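VP5 (Halorubrum pleomorphic virus 6, PDB 6QGL) is a viral envelope protein that probably mediates fusion of the viral membrane with that of its haloarchaeal host cell. Local coordinates at residues V115-N118 and F119-W123; E470-D474 and S475-T479; D481-D484 and Q485-Q488. All coordinates share one frame; numbering follows the deposited sequence.

Interaction 1. Residues V115-N118 and F119-W123; sequences VRTN and FYKSW
R116 and Y120 lie side by side, one helical turn apart on helix 97-140, and point the same way. Both first torsions place CG anti to the carbonyl carbon (chi1 -74° and -56°). The arginine chain then runs extended from CG to NE along the phenol. CB of R116 meets CE2 of Y120 at 3.8 Å. At the far end NH1 of R116 donates to OH of Y120 at 3.2 Å. The hydroxyl sits at the edge of the guanidinium, somewhat tilted out of its plane, and the two flat groups are 23° apart. The backbone N of Y120 bonds to the O of R116 at 2.8 Å, so the pair is joined at both ends.

On another side of the helix, T117 and K121 meet through carbon. CG2 of T117 packs on CD of K121 at 3.7 Å, while OG1 of T117 turns back to the O of T113. The lysine CB also lies 3.1 Å from the O of T117, which accepts the N of K121. S122 OG folds back to the O of F119 at 3.0 Å, within its own turn.

R116 also forms salt bridges to E112 and D240, and Y120 OH bonds to E236. The buried positive charge is probably balanced by the carboxylates of E112 and D240, and the phenol joins the same network. The likely effect is to keep R116 charged and to fix the tyrosine's orientation against helix 229-257.

Interaction 2. Residues E470-D474 and S475-T479; sequences EPQTD and SNYIT
T473 and N476 both turn their side chains between the backbone N and the carbonyl carbon, with chi1 of 68° and 61°. This brings the threonine OG1 and the asparagine amide together across a tight turn. OG1 of T473 receives two weak bonds, from the N of S475 at 3.4 Å and from the N of N476 at 3.2 Å; the first closes an ST turn. OD1 of N476 accepts the N of T473 at 2.6 Å, but the donor comes nearly at right angles to the C=O (99°) and out of its plane. The ND2 of N476 makes a weak, bent bond to the O of P471 at 2.7 Å.

Y477 extends the link back to E470, at the start of 470-474. Its OH donates to the O of E470 at 2.7 Å, in the carbonyl plane and on a lone pair. OE1 of Q472 lies over one ring face, toward the rim and 3.3 Å from CG of Y477, with its amide clearly tilted to the ring. On the opposite face lies OE2 of E470, with the carboxylate nearly parallel to the ring.

In sequence the turn lies between strand 447-454 and helix 480-496. Helix 73-92 holds it through H77, which meets the N of Q472; T81, which meets NE2 of Q472; and K84, which donates to the O of T473 and of N476. W253 also bonds to the O of N476, so the loop is joined to helices 73-92 and 229-257.

Interaction 3. Residues D481-D484 and Q485-Q488; sequences DEWD and QLEQ
W483 and L486 meet through carbon, side by side and pointing the same way. CD2 of L486 touches CZ3 of W483 at 3.8 Å, coming obliquely onto the benzo part of the indole. The L486 chain reaches it with CG anti to its backbone N (chi1 -177°).

The backbone sets the spacing of the two residues. The N of Q485 bonds to the O of D481 at 3.0 Å, and the N of L486 to the O of E482 at 3.2 Å. The N of Q488 follows to the O of D484 at 3.1 Å. A weaker bond runs from the N of E487 to the O of W483. The Q485 chain stretches out with its CB and CG beside the O of D481.

Further out, NE1 of W483 donates to the O of Y477, and the two rings meet edge-to-face. The indole also packs on T81, K84, I85 and I88 of helix 73-92. OE2 of E482 accepts the N of Y477, and OE2 of E487 takes the N of V272.

This is the first part of an amphipathic alpha-helix near the C-terminal end of the modelled chain. Its i to i+3 apolar pair faces inward, while D481, D484, Q485 and Q488 are exposed.

How the interactions relate
From the N terminus, interaction 1 comes first, midway along helix 97-140. Interactions 2 and 3 follow much later, near the C-terminal end of the modelled chain. All three are local and in series, so none nests in or crosses another. Interaction 2 alone folds the chain back on itself; interactions 1 and 3 each lie within one helix. Interaction 1 stands apart, its nearest atoms about 14 Å from interaction 2 and about 17 Å from interaction 3. Interactions 2 and 3 touch: the turn leads into helix 480-496, which T479 N-caps, and L486 packs on Y477. Helix 229-257 borders interactions 1 and 2, and helix 73-92 borders interactions 2 and 3.

Interaction 1. Residues V115-N118 and F119-W123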
loop_
_atom_site.group_PDB
_atom_site.type_symbol
_atom_site.label_atom_id
_atom_site.label_comp_id
_atom_site.label_asym_id
_atom_site.label_seq_id
_atom_site.Cartn_x
_atom_site.Cartn_y
_atom_site.Cartn_z
ATOM N N VAL A 115 14.032 -3.870 -6.733
ATOM C CA VAL A 115 12.591 -4.145 -6.700
ATOM C C VAL A 115 12.318 -5.523 -6.087
ATOM O O VAL A 115 11.508 -5.623 -5.162
ATOM C CB VAL A 115 11.932 -3.947 -8.104
ATOM C CG1 VAL A 115 10.463 -4.358 -8.099
ATOM C CG2 VAL A 115 12.073 -2.510 -8.583
ATOM N N ARG A 116 13.025 -6.569 -6.567
ATOM C CA ARG A 116 12.868 -7.934 -6.061
ATOM C C ARG A 116 13.294 -8.070 -4.612
ATOM O O ARG A 116 12.539 -8.642 -3.827
ATOM C CB ARG A 116 13.598 -8.953 -6.935
ATOM C CG ARG A 116 12.900 -9.214 -8.245
ATOM C CD ARG A 116 13.303 -10.551 -8.819
ATOM N NE ARG A 116 12.858 -10.658 -10.199
ATOM C CZ ARG A 116 11.692 -11.162 -10.587
ATOM N NH1 ARG A 116 10.841 -11.655 -9.690
ATOM N NH2 ARG A 116 11.370 -11.186 -11.868
ATOM N N THR A 117 14.480 -7.532 -4.249
ATOM C CA THR A 117 15.008 -7.564 -2.880
ATOM C C THR A 117 14.008 -6.932 -1.915
ATOM O O THR A 117 13.723 -7.540 -0.889
ATOM C CB THR A 117 16.424 -6.953 -2.796
ATOM O OG1 THR A 117 17.302 -7.709 -3.628
ATOM C CG2 THR A 117 16.987 -6.943 -1.385
ATOM N N ASN A 118 13.436 -5.756 -2.267
ATOM C CA ASN A 118 12.439 -5.070 -1.434
ATOM C C ASN A 118 11.196 -5.922 -1.224
ATOM O O ASN A 118 10.714 -6.030 -0.096
ATOM C CB ASN A 118 12.047 -3.724 -2.036
ATOM C CG ASN A 118 13.135 -2.687 -2.017
ATOM O OD1 ASN A 118 14.158 -2.801 -1.326
ATOM N ND2 ASN A 118 12.931 -1.653 -2.797
ATOM N N PHE A 119 10.701 -6.540 -2.310
ATOM C CA PHE A 119 9.530 -7.405 -2.308
ATOM C C PHE A 119 9.754 -8.646 -1.431
ATOM O O PHE A 119 8.938 -8.907 -0.545
ATOM C CB PHE A 119 9.143 -7.779 -3.752
ATOM C CG PHE A 119 7.956 -8.698 -3.881
ATOM C CD1 PHE A 119 6.670 -8.244 -3.609
ATOM C CD2 PHE A 119 8.119 -10.014 -4.299
ATOM C CE1 PHE A 119 5.572 -9.100 -3.721
ATOM C CE2 PHE A 119 7.019 -10.864 -4.425
ATOM C CZ PHE A 119 5.753 -10.400 -4.139
ATOM N N TYR A 120 10.873 -9.377 -1.643
ATOM C CA TYR A 120 11.193 -10.573 -0.852
ATOM C C TYR A 120 11.543 -10.246 0.595
ATOM O O TYR A 120 11.262 -11.061 1.475
ATOM C CB TYR A 120 12.299 -11.419 -1.500
ATOM C CG TYR A 120 12.025 -11.854 -2.922
ATOM C CD1 TYR A 120 10.765 -12.304 -3.306
ATOM C CD2 TYR A 120 13.044 -11.875 -3.868
ATOM C CE1 TYR A 120 10.509 -12.704 -4.614
ATOM C CE2 TYR A 120 12.802 -12.279 -5.178
ATOM C CZ TYR A 120 11.534 -12.696 -5.544
ATOM O OH TYR A 120 11.296 -13.092 -6.833
ATOM N N LYS A 121 12.131 -9.055 0.847
ATOM C CA LYS A 121 12.470 -8.593 2.194
ATOM C C LYS A 121 11.208 -8.444 3.044
ATOM O O LYS A 121 11.221 -8.862 4.201
ATOM C CB LYS A 121 13.255 -7.270 2.158
ATOM C CG LYS A 121 14.750 -7.438 2.413
ATOM C CD LYS A 121 15.582 -6.246 1.940
ATOM C CE LYS A 121 15.541 -5.024 2.830
ATOM N NZ LYS A 121 16.096 -3.831 2.136
ATOM N N SER A 122 10.116 -7.887 2.463
ATOM C CA SER A 122 8.842 -7.702 3.168
ATOM C C SER A 122 8.137 -9.032 3.456
ATOM O O SER A 122 7.478 -9.145 4.492
ATOM C CB SER A 122 7.929 -6.719 2.438
ATOM O OG SER A 122 7.237 -7.314 1.354
ATOM N N TRP A 123 8.303 -10.042 2.566
ATOM C CA TRP A 123 7.756 -11.388 2.768
ATOM C C TRP A 123 8.492 -12.016 3.947
ATOM O O TRP A 123 7.851 -12.516 4.869
ATOM C CB TRP A 123 7.912 -12.267 1.508
ATOM C CG TRP A 123 7.756 -13.739 1.775
ATOM C CD1 TRP A 123 8.757 -14.650 1.957
ATOM C CD2 TRP A 123 6.526 -14.448 1.976
ATOM N NE1 TRP A 123 8.225 -15.887 2.238
ATOM C CE2 TRP A 123 6.858 -15.799 2.231
ATOM C CE3 TRP A 123 5.170 -14.079 1.931
ATOM C CZ2 TRP A 123 5.886 -16.778 2.460
ATOM C CZ3 TRP A 123 4.210 -15.052 2.151
ATOM C CH2 TRP A 123 4.570 -16.380 2.424
#

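Interaction 2. Residues E470-D474 and S475-T479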
loop_
_atom_site.group_PDB
_atom_site.type_symbol
_atom_site.label_atom_id
_atom_site.label_comp_id
_atom_site.label_asym_id
_atom_site.label_seq_id
_atom_site.Cartn_x
_atom_site.Cartn_y
_atom_site.Cartn_z
ATOM N N GLU A 470 4.748 10.187 -22.469
ATOM C CA GLU A 470 4.694 9.135 -23.489
ATOM C C GLU A 470 5.181 7.778 -22.930
ATOM O O GLU A 470 6.342 7.684 -22.522
ATOM C CB GLU A 470 5.529 9.556 -24.717
ATOM C CG GLU A 470 5.489 8.586 -25.891
ATOM C CD GLU A 470 6.627 8.689 -26.895
ATOM O OE1 GLU A 470 6.718 7.795 -27.767
ATOM O OE2 GLU A 470 7.427 9.649 -26.814
ATOM N N PRO A 471 4.311 6.730 -22.885
ATOM C CA PRO A 471 4.763 5.419 -22.376
ATOM C C PRO A 471 5.869 4.838 -23.242
ATOM O O PRO A 471 5.806 4.949 -24.465
ATOM C CB PRO A 471 3.502 4.543 -22.439
ATOM C CG PRO A 471 2.369 5.481 -22.597
ATOM C CD PRO A 471 2.903 6.671 -23.327
ATOM N N GLN A 472 6.882 4.244 -22.604
ATOM C CA GLN A 472 8.026 3.648 -23.275
ATOM C C GLN A 472 7.713 2.279 -23.861
ATOM O O GLN A 472 7.126 1.430 -23.192
ATOM C CB GLN A 472 9.217 3.570 -22.330
ATOM C CG GLN A 472 10.489 4.108 -22.960
ATOM C CD GLN A 472 11.250 5.068 -22.083
ATOM O OE1 GLN A 472 12.161 5.760 -22.538
ATOM N NE2 GLN A 472 10.905 5.138 -20.810
ATOM N N THR A 473 8.107 2.080 -25.120
ATOM C CA THR A 473 7.946 0.861 -25.911
ATOM C C THR A 473 9.317 0.382 -26.404
ATOM O O THR A 473 10.328 1.066 -26.221
ATOM C CB THR A 473 6.972 1.085 -27.093
ATOM O OG1 THR A 473 7.553 1.969 -28.052
ATOM C CG2 THR A 473 5.602 1.587 -26.657
ATOM N N ASP A 474 9.345 -0.780 -27.058
ATOM C CA ASP A 474 10.576 -1.345 -27.606
ATOM C C ASP A 474 11.070 -0.588 -28.855
ATOM O O ASP A 474 12.129 -0.919 -29.373
ATOM C CB ASP A 474 10.369 -2.837 -27.927
ATOM C CG ASP A 474 9.333 -3.156 -28.993
ATOM O OD1 ASP A 474 8.666 -2.212 -29.485
ATOM O OD2 ASP A 474 9.186 -4.346 -29.336
ATOM N N SER A 475 10.297 0.391 -29.358
ATOM C CA SER A 475 10.664 1.115 -30.572
ATOM C C SER A 475 10.673 2.648 -30.456
ATOM O O SER A 475 11.037 3.318 -31.428
ATOM C CB SER A 475 9.759 0.683 -31.725
ATOM O OG SER A 475 8.404 1.012 -31.464
ATOM N N ASN A 476 10.284 3.205 -29.293
ATOM C CA ASN A 476 10.212 4.659 -29.086
ATOM C C ASN A 476 11.434 5.257 -28.356
ATOM O O ASN A 476 12.318 4.511 -27.932
ATOM C CB ASN A 476 8.908 5.034 -28.374
ATOM C CG ASN A 476 8.754 4.416 -27.018
ATOM O OD1 ASN A 476 9.632 3.712 -26.516
ATOM N ND2 ASN A 476 7.618 4.656 -26.417
ATOM N N TYR A 477 11.454 6.606 -28.203
ATOM C CA TYR A 477 12.516 7.410 -27.580
ATOM C C TYR A 477 13.801 7.313 -28.415
ATOM O O TYR A 477 14.859 6.906 -27.927
ATOM C CB TYR A 477 12.703 7.087 -26.076
ATOM C CG TYR A 477 11.610 7.659 -25.197
ATOM C CD1 TYR A 477 10.389 7.005 -25.052
ATOM C CD2 TYR A 477 11.794 8.857 -24.512
ATOM C CE1 TYR A 477 9.380 7.526 -24.242
ATOM C CE2 TYR A 477 10.789 9.394 -23.707
ATOM C CZ TYR A 477 9.584 8.722 -23.571
ATOM O OH TYR A 477 8.586 9.237 -22.777
ATOM N N ILE A 478 13.652 7.666 -29.710
ATOM C CA ILE A 478 14.658 7.675 -30.781
ATOM C C ILE A 478 15.088 9.125 -31.032
ATOM O O ILE A 478 16.221 9.374 -31.448
ATOM C CB ILE A 478 14.039 7.058 -32.086
ATOM C CG1 ILE A 478 13.385 5.669 -31.855
ATOM C CG2 ILE A 478 15.023 7.010 -33.267
ATOM C CD1 ILE A 478 14.256 4.559 -31.294
ATOM N N THR A 479 14.162 10.071 -30.821
ATOM C CA THR A 479 14.403 11.493 -31.044
ATOM C C THR A 479 14.697 12.202 -29.723
ATOM O O THR A 479 14.215 11.770 -28.673
ATOM C CB THR A 479 13.217 12.138 -31.804
ATOM O OG1 THR A 479 12.138 12.402 -30.906
ATOM C CG2 THR A 479 12.727 11.296 -32.985
#

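Interaction 3. Residues D481-D484 and Q485-Q488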
loop_
_atom_site.group_PDB
_atom_site.type_symbol
_atom_site.label_atom_id
_atom_site.label_comp_id
_atom_site.label_asym_id
_atom_site.label_seq_id
_atom_site.Cartn_x
_atom_site.Cartn_y
_atom_site.Cartn_z
ATOM N N ASP A 481 13.567 15.123 -28.926
ATOM C CA ASP A 481 12.300 15.760 -28.560
ATOM C C ASP A 481 11.471 14.904 -27.607
ATOM O O ASP A 481 10.865 15.447 -26.682
ATOM C CB ASP A 481 11.484 16.120 -29.812
ATOM C CG ASP A 481 12.070 17.264 -30.618
ATOM O OD1 ASP A 481 12.168 18.387 -30.073
ATOM O OD2 ASP A 481 12.414 17.042 -31.798
ATOM N N GLU A 482 11.461 13.569 -27.824
ATOM C CA GLU A 482 10.759 12.591 -26.983
ATOM C C GLU A 482 11.352 12.613 -25.571
ATOM O O GLU A 482 10.610 12.591 -24.586
ATOM C CB GLU A 482 10.871 11.175 -27.579
ATOM C CG GLU A 482 10.011 10.941 -28.808
ATOM C CD GLU A 482 10.132 9.546 -29.387
ATOM O OE1 GLU A 482 10.855 9.379 -30.396
ATOM O OE2 GLU A 482 9.508 8.615 -28.828
ATOM N N TRP A 483 12.694 12.690 -25.492
ATOM C CA TRP A 483 13.471 12.745 -24.259
ATOM C C TRP A 483 13.343 14.094 -23.555
ATOM O O TRP A 483 13.236 14.124 -22.328
ATOM C CB TRP A 483 14.941 12.429 -24.545
ATOM C CG TRP A 483 15.228 10.968 -24.728
ATOM C CD1 TRP A 483 15.539 10.334 -25.895
ATOM C CD2 TRP A 483 15.241 9.962 -23.706
ATOM N NE1 TRP A 483 15.744 8.993 -25.665
ATOM C CE2 TRP A 483 15.566 8.736 -24.329
ATOM C CE3 TRP A 483 14.994 9.972 -22.320
ATOM C CZ2 TRP A 483 15.652 7.533 -23.615
ATOM C CZ3 TRP A 483 15.086 8.783 -21.614
ATOM C CH2 TRP A 483 15.408 7.581 -22.259
ATOM N N ASP A 484 13.362 15.207 -24.326
ATOM C CA ASP A 484 13.218 16.573 -23.808
ATOM C C ASP A 484 11.846 16.750 -23.162
ATOM O O ASP A 484 11.753 17.354 -22.091
ATOM C CB ASP A 484 13.429 17.617 -24.923
ATOM C CG ASP A 484 14.871 17.870 -25.335
ATOM O OD1 ASP A 484 15.788 17.469 -24.582
ATOM O OD2 ASP A 484 15.081 18.490 -26.401
ATOM N N GLN A 485 10.793 16.191 -23.800
ATOM C CA GLN A 485 9.414 16.218 -23.311
ATOM C C GLN A 485 9.277 15.429 -22.012
ATOM O O GLN A 485 8.553 15.871 -21.128
ATOM C CB GLN A 485 8.439 15.678 -24.366
ATOM C CG GLN A 485 7.994 16.727 -25.384
ATOM C CD GLN A 485 7.057 16.210 -26.458
ATOM O OE1 GLN A 485 6.756 16.913 -27.428
ATOM N NE2 GLN A 485 6.566 14.981 -26.327
ATOM N N LEU A 486 9.988 14.283 -21.887
ATOM C CA LEU A 486 9.976 13.440 -20.688
ATOM C C LEU A 486 10.418 14.230 -19.444
ATOM O O LEU A 486 9.713 14.199 -18.436
ATOM C CB LEU A 486 10.846 12.178 -20.890
ATOM C CG LEU A 486 10.882 11.162 -19.733
ATOM C CD1 LEU A 486 9.658 10.265 -19.741
ATOM C CD2 LEU A 486 12.132 10.315 -19.794
ATOM N N GLU A 487 11.556 14.955 -19.535
ATOM C CA GLU A 487 12.111 15.770 -18.449
ATOM C C GLU A 487 11.248 17.002 -18.159
ATOM O O GLU A 487 11.048 17.333 -16.991
ATOM C CB GLU A 487 13.558 16.192 -18.767
ATOM C CG GLU A 487 14.320 16.752 -17.571
ATOM C CD GLU A 487 15.749 17.212 -17.800
ATOM O OE1 GLU A 487 16.045 17.752 -18.891
ATOM O OE2 GLU A 487 16.571 17.052 -16.870
ATOM N N GLN A 488 10.757 17.681 -19.219
ATOM C CA GLN A 488 9.934 18.891 -19.132
ATOM C C GLN A 488 8.561 18.605 -18.520
ATOM O O GLN A 488 8.184 19.287 -17.565
ATOM C CB GLN A 488 9.807 19.572 -20.512
ATOM C CG GLN A 488 9.187 20.970 -20.485
ATOM C CD GLN A 488 10.163 22.030 -20.037
ATOM O OE1 GLN A 488 10.304 22.315 -18.843
ATOM N NE2 GLN A 488 10.857 22.641 -20.988
#